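Local coordinates for protein histone acetyltransferase (Trypanosoma brucei brucei, PDB 6IF4) that probably acetylates protein lysines with acetyl-CoA as a MYST-family histone acetyltransferase, represented here by its presumed Tudor (Tudor-knot) domain, at residues 44-47 with 48-51. Residues are numbered along the deposited sequence; the frame is centred on the assembly and turned at random.
Sequences QDSR and MDRW
Backbone N of Met-48 donates to Asp-45 O (2.8 Å), an i to i+3 bond that winds the chain into a short 3-10 turn; Asp-49 N points at Ser-46 O in the same sense, a bond less sure because the place of that oxygen is doubtful. The side chain of Asp-45 starts this turn. Its OD1, carried forward by a chi1 of -173° that turns CG away from the backbone N, accepts from Arg-47 N, 2.7 Å away and almost straight, and is met on the anti side of the carboxylate. Arg-47 then folds its guanidinium back, bending at chi3, to lay one face over Asp-45 CG; Arg-47 NH1 to Asp-45 OD2, 3.3 Å, is a salt bridge of charge alone, because no N-H points at the oxygen. A water bridges the turn, donating to Asp-45 O and to Asp-49 OD1 (2.8 Å), which is also hydrogen-bonded to His-40 ND1 on strand 35-41. Met-48 sets its CG against Gln-44 OE1 at 3.6 Å, while its side chain also touches Leu-14 and Tyr-41. Beyond the turn Arg-50 curls back side-on, NE at 2.9 Å and NH2 by a longer, more bent bond, both to Met-48 O from one face of its carbonyl plane. The result is an Asx turn opening a 3-10 turn, which links strands 35-41 and 50-53 of the SH3-like Tudor-knot sheet.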
loop_
_atom_site.group_PDB
_atom_site.type_symbol
_atom_site.label_atom_id
_atom_site.label_comp_id
_atom_site.label_asym_id
_atom_site.label_seq_id
_atom_site.Cartn_x
_atom_site.Cartn_y
_atom_site.Cartn_z
ATOM N N GLN B 44 5.985 8.978 7.477
ATOM C CA GLN B 44 5.334 8.659 8.735
ATOM C C GLN B 44 6.082 7.541 9.449
ATOM O O GLN B 44 6.838 6.778 8.842
ATOM C CB GLN B 44 3.866 8.250 8.524
ATOM C CG GLN B 44 3.059 9.230 7.691
ATOM C CD GLN B 44 2.313 10.243 8.537
ATOM O OE1 GLN B 44 2.053 10.015 9.719
ATOM N NE2 GLN B 44 1.970 11.375 7.934
ATOM N N ASP B 45 5.854 7.455 10.754
ATOM C CA ASP B 45 6.416 6.380 11.558
ATOM C C ASP B 45 5.826 5.032 11.149
ATOM O O ASP B 45 4.698 4.948 10.657
ATOM C CB ASP B 45 6.155 6.635 13.044
ATOM C CG ASP B 45 6.855 5.635 13.937
ATOM O OD1 ASP B 45 6.304 4.537 14.154
ATOM O OD2 ASP B 45 7.958 5.951 14.428
ATOM N N SER B 46 6.625 3.972 11.330
ATOM C CA SER B 46 6.168 2.601 11.100
ATOM C C SER B 46 4.806 2.318 11.725
ATOM O O SER B 46 4.057 1.474 11.220
ATOM C CB SER B 46 7.203 1.608 11.631
ATOM O OG SER B 46 8.412 1.687 10.902
ATOM N N ARG B 47 4.488 2.972 12.845
ATOM C CA ARG B 47 3.180 2.791 13.470
ATOM C C ARG B 47 2.027 3.009 12.496
ATOM O O ARG B 47 0.964 2.395 12.646
ATOM C CB ARG B 47 3.057 3.701 14.692
ATOM C CG ARG B 47 3.969 3.268 15.837
ATOM C CD ARG B 47 3.921 4.241 16.991
ATOM N NE ARG B 47 4.143 5.614 16.552
ATOM C CZ ARG B 47 5.280 6.278 16.721
ATOM N NH1 ARG B 47 6.310 5.700 17.331
ATOM N NH2 ARG B 47 5.387 7.524 16.280
ATOM N N MET B 48 2.207 3.887 11.514
ATOM C CA MET B 48 1.153 4.185 10.556
ATOM C C MET B 48 1.038 3.148 9.444
ATOM O O MET B 48 0.117 3.258 8.627
ATOM C CB MET B 48 1.364 5.574 9.949
ATOM C CG MET B 48 1.421 6.676 10.992
ATOM S SD MET B 48 -0.145 6.847 11.871
ATOM C CE MET B 48 -1.252 7.257 10.530
ATOM N N ASP B 49 1.954 2.202 9.402
ATOM C CA ASP B 49 1.931 1.127 8.396
ATOM C C ASP B 49 0.601 0.373 8.456
ATOM O O ASP B 49 0.100 0.114 9.540
ATOM C CB ASP B 49 3.066 0.150 8.580
ATOM C CG ASP B 49 4.440 0.760 8.445
ATOM O OD1 ASP B 49 4.544 1.904 8.147
ATOM O OD2 ASP B 49 5.342 0.051 8.603
ATOM N N ARG B 50 0.113 -0.017 7.296
ATOM C CA ARG B 50 -1.155 -0.760 7.288
ATOM C C ARG B 50 -1.356 -1.570 6.018
ATOM O O ARG B 50 -0.711 -1.348 5.060
ATOM C CB ARG B 50 -2.349 0.185 7.392
ATOM C CG ARG B 50 -2.338 1.354 6.447
ATOM C CD ARG B 50 -3.377 2.353 6.928
ATOM N NE ARG B 50 -2.748 3.111 7.980
ATOM C CZ ARG B 50 -3.337 3.739 8.966
ATOM N NH1 ARG B 50 -4.640 3.711 9.109
ATOM N NH2 ARG B 50 -2.608 4.402 9.826
ATOM N N TRP B 51 -2.254 -2.519 6.142
ATOM C CA TRP B 51 -2.657 -3.327 5.001
ATOM C C TRP B 51 -3.735 -2.590 4.213
ATOM O O TRP B 51 -4.713 -2.110 4.792
ATOM C CB TRP B 51 -3.172 -4.688 5.462
ATOM C CG TRP B 51 -2.103 -5.586 5.992
ATOM C CD1 TRP B 51 -1.765 -5.772 7.300
ATOM C CD2 TRP B 51 -1.229 -6.424 5.227
ATOM N NE1 TRP B 51 -0.736 -6.673 7.397
ATOM C CE2 TRP B 51 -0.386 -7.089 6.139
ATOM C CE3 TRP B 51 -1.075 -6.676 3.859
ATOM C CZ2 TRP B 51 0.595 -7.990 5.729
ATOM C CZ3 TRP B 51 -0.101 -7.570 3.454
ATOM C CH2 TRP B 51 0.723 -8.215 4.386
HETATM O O HOH W 1 3.750 4.565 7.847
#